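Long-range contacts in NAD-dependent epimerase/dehydratase domain-containing protein (Ruegeria pomeroyi DSS-3, PDB 3IUS), which is of unknown function but probably binds a nicotinamide adenine dinucleotide on a Rossmann-type domain, as relatives in the short-chain dehydrogenase/reductase superfamily do: residues R96-L101 with N143-V148; P79-L84 with Q136-V141; I170-K175 with L228-A233; A220-L225 with V275-L280. All blocks are in the same frame, centred on the assembly; numbering follows the deposited sequence.

Contact 1: residues R96-L101 with N143-V148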
loop_
_atom_site.group_PDB
_atom_site.type_symbol
_atom_site.label_atom_id
_atom_site.label_comp_id
_atom_site.label_asym_id
_atom_site.label_seq_id
_atom_site.Cartn_x
_atom_site.Cartn_y
_atom_site.Cartn_z
ATOM N N ARG A 96 -15.518 0.470 14.741
ATOM C CA ARG A 96 -16.438 0.663 13.629
ATOM C C ARG A 96 -15.798 0.175 12.338
ATOM O O ARG A 96 -16.482 -0.152 11.372
ATOM C CB ARG A 96 -16.825 2.137 13.493
ATOM C CG ARG A 96 -17.542 2.463 12.192
ATOM C CD ARG A 96 -17.975 3.917 12.133
ATOM N NE ARG A 96 -18.543 4.265 10.834
ATOM C CZ ARG A 96 -19.754 3.899 10.428
ATOM N NH1 ARG A 96 -20.523 3.162 11.214
ATOM N NH2 ARG A 96 -20.192 4.263 9.230
ATOM N N TRP A 97 -14.473 0.114 12.332
ATOM C CA TRP A 97 -13.766 -0.170 11.102
ATOM C C TRP A 97 -12.331 -0.562 11.407
ATOM O O TRP A 97 -11.681 0.052 12.249
ATOM C CB TRP A 97 -13.803 1.080 10.232
ATOM C CG TRP A 97 -13.119 0.991 8.902
ATOM C CD1 TRP A 97 -13.692 0.675 7.702
ATOM C CD2 TRP A 97 -11.743 1.277 8.626
ATOM N NE1 TRP A 97 -12.750 0.733 6.698
ATOM C CE2 TRP A 97 -11.546 1.095 7.242
ATOM C CE3 TRP A 97 -10.657 1.659 9.415
ATOM C CZ2 TRP A 97 -10.305 1.291 6.629
ATOM C CZ3 TRP A 97 -9.423 1.846 8.806
ATOM C CH2 TRP A 97 -9.262 1.665 7.427
ATOM N N VAL A 98 -11.867 -1.613 10.744
ATOM C CA VAL A 98 -10.470 -2.015 10.807
ATOM C C VAL A 98 -9.950 -2.210 9.392
ATOM O O VAL A 98 -10.576 -2.888 8.582
ATOM C CB VAL A 98 -10.293 -3.324 11.599
ATOM C CG1 VAL A 98 -8.859 -3.828 11.474
ATOM C CG2 VAL A 98 -10.701 -3.131 13.065
ATOM N N GLY A 99 -8.806 -1.613 9.081
ATOM C CA GLY A 99 -8.238 -1.780 7.762
ATOM C C GLY A 99 -6.868 -2.428 7.822
ATOM O O GLY A 99 -5.978 -1.933 8.511
ATOM N N TYR A 100 -6.710 -3.549 7.126
ATOM C CA TYR A 100 -5.400 -4.168 6.982
ATOM C C TYR A 100 -4.845 -3.860 5.608
ATOM O O TYR A 100 -5.469 -4.177 4.596
ATOM C CB TYR A 100 -5.458 -5.686 7.191
ATOM C CG TYR A 100 -4.118 -6.347 6.944
ATOM C CD1 TYR A 100 -3.056 -6.149 7.819
ATOM C CD2 TYR A 100 -3.907 -7.147 5.828
ATOM C CE1 TYR A 100 -1.823 -6.729 7.595
ATOM C CE2 TYR A 100 -2.680 -7.734 5.597
ATOM C CZ TYR A 100 -1.641 -7.526 6.486
ATOM O OH TYR A 100 -0.416 -8.102 6.260
ATOM N N LEU A 101 -3.672 -3.234 5.564
ATOM C CA LEU A 101 -3.020 -2.985 4.292
ATOM C C LEU A 101 -2.225 -4.216 3.858
ATOM O O LEU A 101 -1.279 -4.636 4.533
ATOM C CB LEU A 101 -2.129 -1.743 4.356
ATOM C CG LEU A 101 -2.838 -0.430 4.724
ATOM C CD1 LEU A 101 -1.866 0.746 4.658
ATOM C CD2 LEU A 101 -4.051 -0.180 3.830
ATOM N N ASN A 143 -16.196 -11.172 14.456
ATOM C CA ASN A 143 -16.929 -9.916 14.622
ATOM C C ASN A 143 -16.105 -8.642 14.453
ATOM O O ASN A 143 -16.559 -7.552 14.797
ATOM C CB ASN A 143 -17.652 -9.892 15.967
ATOM C CG ASN A 143 -18.561 -11.089 16.160
ATOM O OD1 ASN A 143 -18.396 -11.857 17.106
ATOM N ND2 ASN A 143 -19.517 -11.263 15.257
ATOM N N LEU A 144 -14.896 -8.782 13.923
ATOM C CA LEU A 144 -14.074 -7.624 13.604
ATOM C C LEU A 144 -14.535 -7.020 12.274
ATOM O O LEU A 144 -14.702 -7.744 11.290
ATOM C CB LEU A 144 -12.605 -8.046 13.528
ATOM C CG LEU A 144 -11.529 -6.981 13.725
ATOM C CD1 LEU A 144 -11.578 -6.402 15.136
ATOM C CD2 LEU A 144 -10.166 -7.585 13.446
ATOM N N PRO A 145 -14.754 -5.692 12.240
ATOM C CA PRO A 145 -15.180 -4.994 11.019
ATOM C C PRO A 145 -13.997 -4.857 10.071
ATOM O O PRO A 145 -13.589 -3.738 9.766
ATOM C CB PRO A 145 -15.583 -3.601 11.520
ATOM C CG PRO A 145 -15.457 -3.637 13.022
ATOM C CD PRO A 145 -14.550 -4.763 13.363
ATOM N N LEU A 146 -13.464 -5.989 9.624
ATOM C CA LEU A 146 -12.213 -6.023 8.871
ATOM C C LEU A 146 -12.385 -5.689 7.396
ATOM O O LEU A 146 -13.342 -6.115 6.754
ATOM C CB LEU A 146 -11.561 -7.403 8.997
ATOM C CG LEU A 146 -10.291 -7.579 8.165
ATOM C CD1 LEU A 146 -9.145 -6.751 8.755
ATOM C CD2 LEU A 146 -9.920 -9.044 8.050
ATOM N N HIS A 147 -11.426 -4.940 6.858
ATOM C CA HIS A 147 -11.391 -4.620 5.446
ATOM C C HIS A 147 -9.955 -4.819 5.048
ATOM O O HIS A 147 -9.061 -4.371 5.756
ATOM C CB HIS A 147 -11.817 -3.169 5.205
ATOM C CG HIS A 147 -13.171 -2.847 5.760
ATOM N ND1 HIS A 147 -13.402 -2.699 7.111
ATOM C CD2 HIS A 147 -14.366 -2.664 5.151
ATOM C CE1 HIS A 147 -14.683 -2.438 7.309
ATOM N NE2 HIS A 147 -15.290 -2.408 6.137
ATOM N N VAL A 148 -9.745 -5.534 3.950
ATOM C CA VAL A 148 -8.402 -5.790 3.450
ATOM C C VAL A 148 -8.176 -4.990 2.181
ATOM O O VAL A 148 -8.996 -5.018 1.261
ATOM C CB VAL A 148 -8.186 -7.286 3.155
ATOM C CG1 VAL A 148 -6.871 -7.497 2.397
ATOM C CG2 VAL A 148 -8.212 -8.097 4.452
#

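Contact 2: residues P79-L84 with Q136-V141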
loop_
_atom_site.group_PDB
_atom_site.type_symbol
_atom_site.label_atom_id
_atom_site.label_comp_id
_atom_site.label_asym_id
_atom_site.label_seq_id
_atom_site.Cartn_x
_atom_site.Cartn_y
_atom_site.Cartn_z
ATOM N N PRO A 79 2.520 -9.271 12.955
ATOM C CA PRO A 79 3.151 -8.873 14.219
ATOM C C PRO A 79 2.196 -8.168 15.186
ATOM O O PRO A 79 2.367 -8.310 16.395
ATOM C CB PRO A 79 4.258 -7.908 13.770
ATOM C CG PRO A 79 4.486 -8.229 12.325
ATOM C CD PRO A 79 3.155 -8.626 11.795
ATOM N N VAL A 80 1.223 -7.419 14.671
ATOM C CA VAL A 80 0.262 -6.726 15.528
ATOM C C VAL A 80 -0.633 -7.744 16.235
ATOM O O VAL A 80 -0.839 -7.669 17.444
ATOM C CB VAL A 80 -0.599 -5.706 14.742
ATOM C CG1 VAL A 80 -1.769 -5.219 15.591
ATOM C CG2 VAL A 80 0.251 -4.528 14.281
ATOM N N LEU A 81 -1.145 -8.708 15.480
ATOM C CA LEU A 81 -1.954 -9.775 16.064
ATOM C C LEU A 81 -1.115 -10.642 17.000
ATOM O O LEU A 81 -1.609 -11.136 18.010
ATOM C CB LEU A 81 -2.593 -10.637 14.970
ATOM C CG LEU A 81 -3.724 -10.010 14.151
ATOM C CD1 LEU A 81 -4.165 -10.946 13.031
ATOM C CD2 LEU A 81 -4.901 -9.640 15.043
ATOM N N ALA A 82 0.157 -10.831 16.668
ATOM C CA ALA A 82 1.032 -11.659 17.493
ATOM C C ALA A 82 1.194 -11.063 18.892
ATOM O O ALA A 82 1.267 -11.790 19.884
ATOM C CB ALA A 82 2.393 -11.838 16.821
ATOM N N ALA A 83 1.229 -9.735 18.968
ATOM C CA ALA A 83 1.469 -9.049 20.232
ATOM C C ALA A 83 0.181 -8.638 20.939
ATOM O O ALA A 83 0.150 -8.517 22.162
ATOM C CB ALA A 83 2.363 -7.829 20.013
ATOM N N LEU A 84 -0.881 -8.426 20.169
ATOM C CA LEU A 84 -2.080 -7.792 20.704
ATOM C C LEU A 84 -3.378 -8.448 20.246
ATOM O O LEU A 84 -4.458 -7.914 20.487
ATOM C CB LEU A 84 -2.096 -6.313 20.311
ATOM C CG LEU A 84 -1.157 -5.387 21.085
ATOM C CD1 LEU A 84 -0.908 -4.105 20.307
ATOM C CD2 LEU A 84 -1.737 -5.084 22.457
ATOM N N GLN A 136 -5.314 -13.997 6.465
ATOM C CA GLN A 136 -6.132 -15.074 7.019
ATOM C C GLN A 136 -6.285 -14.930 8.527
ATOM O O GLN A 136 -7.359 -15.190 9.084
ATOM C CB GLN A 136 -5.543 -16.444 6.645
ATOM C CG GLN A 136 -5.711 -16.782 5.157
ATOM C CD GLN A 136 -4.782 -17.883 4.663
ATOM O OE1 GLN A 136 -3.933 -18.386 5.401
ATOM N NE2 GLN A 136 -4.944 -18.261 3.402
ATOM N N GLN A 137 -5.211 -14.513 9.185
ATOM C CA GLN A 137 -5.243 -14.294 10.629
ATOM C C GLN A 137 -6.232 -13.184 10.982
ATOM O O GLN A 137 -7.056 -13.332 11.884
ATOM C CB GLN A 137 -3.837 -13.990 11.158
ATOM C CG GLN A 137 -2.912 -15.196 11.123
ATOM C CD GLN A 137 -1.455 -14.843 11.398
ATOM O OE1 GLN A 137 -1.051 -13.681 11.314
ATOM N NE2 GLN A 137 -0.657 -15.857 11.710
ATOM N N TRP A 138 -6.161 -12.077 10.255
ATOM C CA TRP A 138 -7.102 -10.983 10.464
ATOM C C TRP A 138 -8.544 -11.414 10.181
ATOM O O TRP A 138 -9.443 -11.127 10.965
ATOM C CB TRP A 138 -6.708 -9.772 9.619
ATOM C CG TRP A 138 -5.581 -9.002 10.223
ATOM C CD1 TRP A 138 -4.281 -8.971 9.798
ATOM C CD2 TRP A 138 -5.649 -8.149 11.368
ATOM N NE1 TRP A 138 -3.536 -8.151 10.611
ATOM C CE2 TRP A 138 -4.353 -7.633 11.583
ATOM C CE3 TRP A 138 -6.678 -7.769 12.233
ATOM C CZ2 TRP A 138 -4.063 -6.758 12.629
ATOM C CZ3 TRP A 138 -6.389 -6.902 13.271
ATOM C CH2 TRP A 138 -5.091 -6.406 13.459
ATOM N N GLN A 139 -8.755 -12.131 9.081
ATOM C CA GLN A 139 -10.104 -12.551 8.699
ATOM C C GLN A 139 -10.713 -13.561 9.675
ATOM O O GLN A 139 -11.920 -13.801 9.647
ATOM C CB GLN A 139 -10.122 -13.116 7.272
ATOM C CG GLN A 139 -9.872 -12.083 6.173
ATOM C CD GLN A 139 -11.127 -11.321 5.781
ATOM O OE1 GLN A 139 -12.164 -11.432 6.435
ATOM N NE2 GLN A 139 -11.041 -10.548 4.705
ATOM N N ALA A 140 -9.884 -14.147 10.535
ATOM C CA ALA A 140 -10.370 -15.132 11.504
ATOM C C ALA A 140 -10.925 -14.514 12.789
ATOM O O ALA A 140 -11.656 -15.174 13.530
ATOM C CB ALA A 140 -9.280 -16.141 11.833
ATOM N N VAL A 141 -10.582 -13.257 13.049
ATOM C CA VAL A 141 -11.024 -12.576 14.268
ATOM C C VAL A 141 -12.538 -12.358 14.254
ATOM O O VAL A 141 -13.051 -11.550 13.489
ATOM C CB VAL A 141 -10.319 -11.220 14.456
ATOM C CG1 VAL A 141 -10.666 -10.626 15.807
ATOM C CG2 VAL A 141 -8.799 -11.371 14.311
#

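Contact 3: residues I170-K175 with L228-A233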
loop_
_atom_site.group_PDB
_atom_site.type_symbol
_atom_site.label_atom_id
_atom_site.label_comp_id
_atom_site.label_asym_id
_atom_site.label_seq_id
_atom_site.Cartn_x
_atom_site.Cartn_y
_atom_site.Cartn_z
ATOM N N ILE A 170 21.415 3.963 -13.476
ATOM C CA ILE A 170 20.014 3.620 -13.719
ATOM C C ILE A 170 19.883 2.829 -15.014
ATOM O O ILE A 170 20.478 3.179 -16.034
ATOM C CB ILE A 170 19.116 4.871 -13.801
ATOM C CG1 ILE A 170 19.847 6.005 -14.525
ATOM C CG2 ILE A 170 18.688 5.312 -12.411
ATOM C CD1 ILE A 170 18.995 7.235 -14.761
ATOM N N ARG A 171 19.103 1.759 -14.967
ATOM C CA ARG A 171 18.938 0.898 -16.127
ATOM C C ARG A 171 17.499 0.421 -16.225
ATOM O O ARG A 171 16.810 0.287 -15.215
ATOM C CB ARG A 171 19.900 -0.289 -16.041
ATOM C CG ARG A 171 19.935 -0.950 -14.672
ATOM C CD ARG A 171 21.358 -1.303 -14.253
ATOM N NE ARG A 171 21.857 -2.529 -14.872
ATOM C CZ ARG A 171 21.640 -3.751 -14.394
ATOM N NH1 ARG A 171 20.914 -3.917 -13.292
ATOM N NH2 ARG A 171 22.141 -4.810 -15.020
ATOM N N ARG A 172 17.043 0.188 -17.448
ATOM C CA ARG A 172 15.699 -0.328 -17.661
ATOM C C ARG A 172 15.764 -1.834 -17.883
ATOM O O ARG A 172 16.333 -2.298 -18.870
ATOM C CB ARG A 172 15.026 0.382 -18.843
ATOM C CG ARG A 172 14.697 1.850 -18.573
ATOM C CD ARG A 172 14.082 2.538 -19.783
ATOM N NE ARG A 172 15.001 2.542 -20.919
ATOM C CZ ARG A 172 14.724 2.010 -22.103
ATOM N NH1 ARG A 172 13.538 1.451 -22.316
ATOM N NH2 ARG A 172 15.624 2.055 -23.077
ATOM N N ILE A 173 15.197 -2.595 -16.951
ATOM C CA ILE A 173 15.182 -4.049 -17.057
ATOM C C ILE A 173 14.012 -4.497 -17.922
ATOM O O ILE A 173 12.852 -4.203 -17.614
ATOM C CB ILE A 173 15.050 -4.720 -15.674
ATOM C CG1 ILE A 173 16.103 -4.181 -14.703
ATOM C CG2 ILE A 173 15.131 -6.232 -15.805
ATOM C CD1 ILE A 173 17.528 -4.410 -15.149
ATOM N N ILE A 174 14.314 -5.230 -18.988
ATOM C CA ILE A 174 13.288 -5.668 -19.933
ATOM C C ILE A 174 12.913 -7.146 -19.783
ATOM O O ILE A 174 13.657 -8.025 -20.189
ATOM C CB ILE A 174 13.729 -5.404 -21.389
ATOM C CG1 ILE A 174 14.243 -3.974 -21.539
ATOM C CG2 ILE A 174 12.578 -5.660 -22.354
ATOM C CD1 ILE A 174 13.196 -2.930 -21.235
ATOM N N LYS A 175 11.752 -7.421 -19.188
ATOM C CA LYS A 175 11.222 -8.777 -19.151
ATOM C C LYS A 175 10.015 -8.808 -20.077
ATOM O O LYS A 175 9.061 -8.053 -19.873
ATOM C CB LYS A 175 10.772 -9.141 -17.733
ATOM C CG LYS A 175 10.067 -10.487 -17.624
ATOM C CD LYS A 175 11.058 -11.617 -17.439
ATOM C CE LYS A 175 10.369 -12.970 -17.406
ATOM N NZ LYS A 175 9.376 -13.090 -16.311
ATOM N N LEU A 228 15.694 14.428 -20.372
ATOM C CA LEU A 228 16.916 13.646 -20.247
ATOM C C LEU A 228 16.942 12.447 -21.199
ATOM O O LEU A 228 15.906 11.991 -21.658
ATOM C CB LEU A 228 17.088 13.172 -18.806
ATOM C CG LEU A 228 17.223 14.300 -17.784
ATOM C CD1 LEU A 228 17.263 13.734 -16.380
ATOM C CD2 LEU A 228 18.483 15.121 -18.074
ATOM N N PRO A 229 18.142 11.936 -21.503
ATOM C CA PRO A 229 18.253 10.791 -22.412
ATOM C C PRO A 229 17.569 9.553 -21.855
ATOM O O PRO A 229 17.575 9.337 -20.645
ATOM C CB PRO A 229 19.762 10.553 -22.486
ATOM C CG PRO A 229 20.375 11.865 -22.110
ATOM C CD PRO A 229 19.460 12.422 -21.067
ATOM N N LEU A 230 16.996 8.748 -22.743
ATOM C CA LEU A 230 16.401 7.475 -22.365
ATOM C C LEU A 230 17.477 6.557 -21.791
ATOM O O LEU A 230 18.438 6.211 -22.482
ATOM C CB LEU A 230 15.744 6.831 -23.587
ATOM C CG LEU A 230 15.175 5.420 -23.453
ATOM C CD1 LEU A 230 14.022 5.404 -22.458
ATOM C CD2 LEU A 230 14.724 4.905 -24.812
ATOM N N PRO A 231 17.334 6.174 -20.513
ATOM C CA PRO A 231 18.294 5.258 -19.890
ATOM C C PRO A 231 18.425 3.969 -20.698
ATOM O O PRO A 231 17.452 3.538 -21.322
ATOM C CB PRO A 231 17.662 4.965 -18.526
ATOM C CG PRO A 231 16.793 6.147 -18.258
ATOM C CD PRO A 231 16.259 6.572 -19.586
ATOM N N PRO A 232 19.622 3.361 -20.694
ATOM C CA PRO A 232 19.860 2.128 -21.457
ATOM C C PRO A 232 19.036 0.959 -20.928
ATOM O O PRO A 232 18.757 0.892 -19.729
ATOM C CB PRO A 232 21.347 1.856 -21.232
ATOM C CG PRO A 232 21.681 2.554 -19.964
ATOM C CD PRO A 232 20.784 3.750 -19.876
ATOM N N ALA A 233 18.661 0.049 -21.818
ATOM C CA ALA A 233 17.904 -1.131 -21.427
ATOM C C ALA A 233 18.801 -2.367 -21.363
ATOM O O ALA A 233 19.794 -2.476 -22.086
ATOM C CB ALA A 233 16.742 -1.362 -22.385
#

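Contact 4: residues A220-L225 with V275-L280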
loop_
_atom_site.group_PDB
_atom_site.type_symbol
_atom_site.label_atom_id
_atom_site.label_comp_id
_atom_site.label_asym_id
_atom_site.label_seq_id
_atom_site.Cartn_x
_atom_site.Cartn_y
_atom_site.Cartn_z
ATOM N N ALA A 220 11.216 5.482 -18.506
ATOM C CA ALA A 220 11.320 6.208 -19.765
ATOM C C ALA A 220 10.535 7.519 -19.736
ATOM O O ALA A 220 11.012 8.547 -20.189
ATOM C CB ALA A 220 10.856 5.333 -20.928
ATOM N N TYR A 221 9.317 7.481 -19.200
ATOM C CA TYR A 221 8.470 8.670 -19.216
ATOM C C TYR A 221 9.005 9.765 -18.297
ATOM O O TYR A 221 8.912 10.952 -18.612
ATOM C CB TYR A 221 7.017 8.325 -18.850
ATOM C CG TYR A 221 6.057 9.438 -19.197
ATOM C CD1 TYR A 221 5.969 9.921 -20.500
ATOM C CD2 TYR A 221 5.241 10.015 -18.229
ATOM C CE1 TYR A 221 5.100 10.943 -20.826
ATOM C CE2 TYR A 221 4.373 11.038 -18.547
ATOM C CZ TYR A 221 4.299 11.493 -19.848
ATOM O OH TYR A 221 3.434 12.511 -20.170
ATOM N N ALA A 222 9.566 9.365 -17.162
ATOM C CA ALA A 222 10.160 10.314 -16.231
ATOM C C ALA A 222 11.322 11.030 -16.927
ATOM O O ALA A 222 11.464 12.248 -16.833
ATOM C CB ALA A 222 10.641 9.601 -14.979
ATOM N N ALA A 223 12.129 10.267 -17.652
ATOM C CA ALA A 223 13.260 10.851 -18.388
ATOM C C ALA A 223 12.757 11.823 -19.456
ATOM O O ALA A 223 13.275 12.929 -19.606
ATOM C CB ALA A 223 14.108 9.760 -19.014
ATOM N N GLU A 224 11.737 11.405 -20.190
ATOM C CA GLU A 224 11.125 12.250 -21.206
ATOM C C GLU A 224 10.660 13.591 -20.624
ATOM O O GLU A 224 10.952 14.648 -21.172
ATOM C CB GLU A 224 9.960 11.508 -21.863
ATOM C CG GLU A 224 9.238 12.281 -22.951
ATOM C CD GLU A 224 8.063 11.507 -23.530
ATOM O OE1 GLU A 224 8.061 10.261 -23.428
ATOM O OE2 GLU A 224 7.142 12.143 -24.087
ATOM N N LEU A 225 9.920 13.541 -19.518
ATOM C CA LEU A 225 9.445 14.755 -18.856
ATOM C C LEU A 225 10.572 15.700 -18.436
ATOM O O LEU A 225 10.400 16.923 -18.427
ATOM C CB LEU A 225 8.600 14.392 -17.638
ATOM C CG LEU A 225 7.223 13.835 -17.975
ATOM C CD1 LEU A 225 6.518 13.327 -16.718
ATOM C CD2 LEU A 225 6.374 14.885 -18.680
ATOM N N VAL A 275 -0.333 10.639 -15.953
ATOM C CA VAL A 275 -0.907 11.811 -15.298
ATOM C C VAL A 275 -0.336 11.982 -13.892
ATOM O O VAL A 275 -0.136 13.108 -13.426
ATOM C CB VAL A 275 -2.454 11.779 -15.263
ATOM C CG1 VAL A 275 -3.018 12.091 -16.647
ATOM C CG2 VAL A 275 -2.942 10.445 -14.783
ATOM N N GLY A 276 -0.064 10.862 -13.227
ATOM C CA GLY A 276 0.573 10.896 -11.922
ATOM C C GLY A 276 1.969 11.504 -11.993
ATOM O O GLY A 276 2.338 12.352 -11.178
ATOM N N LEU A 277 2.749 11.066 -12.971
ATOM C CA LEU A 277 4.115 11.563 -13.132
ATOM C C LEU A 277 4.191 13.038 -13.518
ATOM O O LEU A 277 5.078 13.765 -13.058
ATOM C CB LEU A 277 4.899 10.714 -14.142
ATOM C CG LEU A 277 5.868 9.681 -13.557
ATOM C CD1 LEU A 277 5.157 8.812 -12.563
ATOM C CD2 LEU A 277 6.530 8.826 -14.639
ATOM N N GLU A 278 3.282 13.477 -14.379
ATOM C CA GLU A 278 3.256 14.874 -14.785
ATOM C C GLU A 278 2.973 15.777 -13.586
ATOM O O GLU A 278 3.594 16.825 -13.433
ATOM C CB GLU A 278 2.233 15.092 -15.900
ATOM C CG GLU A 278 2.499 14.226 -17.121
ATOM C CD GLU A 278 1.496 14.443 -18.236
ATOM O OE1 GLU A 278 1.620 15.460 -18.954
ATOM O OE2 GLU A 278 0.597 13.590 -18.402
ATOM N N ALA A 279 2.035 15.357 -12.735
ATOM C CA ALA A 279 1.716 16.096 -11.518
ATOM C C ALA A 279 2.856 16.081 -10.501
ATOM O O ALA A 279 3.136 17.092 -9.861
ATOM C CB ALA A 279 0.441 15.544 -10.881
ATOM N N LEU A 280 3.497 14.925 -10.343
ATOM C CA LEU A 280 4.609 14.783 -9.408
ATOM C C LEU A 280 5.771 15.692 -9.776
ATOM O O LEU A 280 6.380 16.320 -8.909
ATOM C CB LEU A 280 5.090 13.332 -9.349
ATOM C CG LEU A 280 4.613 12.524 -8.141
ATOM C CD1 LEU A 280 3.101 12.470 -8.113
ATOM C CD2 LEU A 280 5.209 11.122 -8.140
#

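Contact 1: residues R96-L101 with N143-V148
His-147 lies against the indole of Trp-97 while its strand pairs in parallel with strand 97-101. From CB, 3.6 Å from Val-98 O, a chi1 of -56° sets CG anti to the carbonyl carbon and beside the backbone N, bringing the ring toward Val-98 O and against Trp-97. CG lies 3.7 Å from Trp-97 NE1, and ND1 donates to Val-98 O at 3.2 Å, the oxygen lying in the imidazole plane although the donor stands above the carbonyl plane. CE1 comes within 3.3 Å of Trp-97 CD1, and at the far tip NE2 bonds to the backbone N of Asp-200. Imidazole and the five-membered indole ring form an offset stack with planes 24° apart. Val-98 O is gripped twice, since His-147 N also reaches it at 2.8 Å. The ladder is completed by Val-98 N to Pro-145 O and Tyr-100 N to His-147 O. On the opposite face of the sheet, that of Val-98 and Tyr-100, Val-98 CG2 packs on Leu-144 CD1 and its CG1 meets Leu-146 CD1 at 4.0 Å. Helix 126-140 covers this apolar face and helix 185-197 the His-147 face, the layered parallel sheet between helices of a Rossmann-type fold.

Contact 2: residues P79-L84 with Q136-V141
The indole of Trp-138 takes Leu-81 over one face, the stacked ring of Tyr-100 on the other and Val-80 at its edge, where two helices on the same side of the Rossmann-type sheet, 79-90 and 126-140, lean together. Leu-81 CD1 stands 3.5 Å from the centroid of the five-membered ring and only 6° off its normal, a CH-pi contact made almost squarely. The rest of the leucine spreads over the six-membered ring: CG lies 3.6 Å from Trp-138 CE2, and CD2 is equally close to CZ3 and CH2. With CG anti to the carbonyl carbon (chi1 -71°), Leu-81 lays both methyls on the indole. Val-80 CG1 approaches near the ring plane, 4.1 Å from Trp-138 CZ2. The segment axes come no closer than 10.6 Å and run at 49° to each other, a separation spanned by these side chains.

Polar ends are tied to the turn before helix 79-90. Asp-78 OD1 accepts from Trp-138 NE1, fixing the rotation of the indole, while its OD2 takes the backbone N of Leu-81; Gln-137 OE1 in turn receives the N of Asp-78. Beyond the indole the same methyls touch further partners, Leu-81 CD2 at 4.3 Å from Val-141 CG2 and Leu-81 CD1 at 3.6 Å from Gln-137 CB.

Contact 3: residues I170-K175 with L228-A233
Arg-172 and Ala-233 form a parallel bridge with CA atoms 4.4 Å apart, held by Arg-172 N donating to Pro-232 O at 2.9 Å in a nearly straight bond (175°), and the CA-H of Ala-233 approaches Arg-172 O. The side chain of Arg-172 then folds back over the proline-rich run. Its chain is extended as far as CD and bends at chi3 (-62°), which swings the guanidinium side-on to the Pro-231 carbonyl. Arg-172 NE, at 2.7 Å, and NH2, at 2.9 Å, both donate to Pro-231 O. This oxygen lies in the guanidinium plane; NE arrives tilted from the carbonyl plane, whereas NH2 points nearly down the C=O axis.

Aliphatic groups sandwich the flat cation. Leu-230 CD1 sits over one face, 3.4 Å from Arg-172 NE, and Ala-233 CB covers the opposite face at 3.7 Å from Arg-172 NH2. Farther along the strand Ile-174 CG1 packs on Ala-233 CB, and at the other end Ile-170 CD1 meets Pro-231 CG. Arg-171, on the adjoining position, sends its NH2 to Ala-239 O instead. The small sheet of strands 172-174 and 233-235 is continued by backbone bonds of Arg-172 and Ile-174 to Val-234.

Pro-231 and Pro-232 have no N-H to give, so this surface pairing rests on their carbonyls as acceptors, with the arginine supplying all three N-H donors and probably retaining its charge beside a neutral oxygen.

Contact 4: residues A220-L225 with V275-L280
Helices 215-226 and 273-282 form a pair in the C-terminal part of the chain, the part that in relatives with this fold commonly contributes the substrate side. They pack through a small apolar interface, their segment axes 10.4 Å apart at closest approach and crossing at -39°. Leu-277 is its centre. Its CD2 methyl reaches into the opposing helix, 4.0 Å from both Tyr-221 CD2 and Ala-222 N, and also meets the methyl of Ala-222. Leu-225 CD1, one turn after Tyr-221, touches Leu-277 CB at 4.0 Å.

Tyr-221 runs alongside Leu-277 in the opposite direction, with its ring carried across by a first torsion that puts CG anti to the backbone N (chi1 -165°). Leu-277 CD2 and Glu-278 CG both lie near the plane of the phenol, at its edge, while Leu-225 CG from its own helix sits over one face at 4.0 Å from the plane. The ring end meets the carboxylate of Glu-278, with Tyr-221 OH 3.4 Å from Glu-278 CD and the two planes 87° apart. Leu-225 CD1 also rests on Glu-278 CG, 4.1 Å away, so the aliphatic part of the glutamate extends the apolar patch toward the rim.

Just beyond the segment, Gln-281 NE2 bonds to Leu-225 O. Leu-277 packs in addition on Tyr-155 and Arg-182, so it fills the corner where helices 215-226 and 273-282 meet the ends of strands 146-155 and 182-184.

Contacts 1 and 2 belong to the same Rossmann-type domain, as its buried sheet and the helix layer on one side, joined where Tyr-100 and Leu-146 meet Trp-138. Contacts 3 and 4 lie on the other side of the chain's centre, about 41 and 35 Å from contact 1 between centres, and share the stretch around helix 215-226, with Leu-230 packing on Ala-220. Contact 1 is the buried one and contact 3 the surface one, yet both are parallel pairings rich in hydrogen bonds; the first adds an aromatic stack, the second a guanidinium grip. Contacts 2 and 4, partly buried helix pairs, rely on apolar packing across their segments instead.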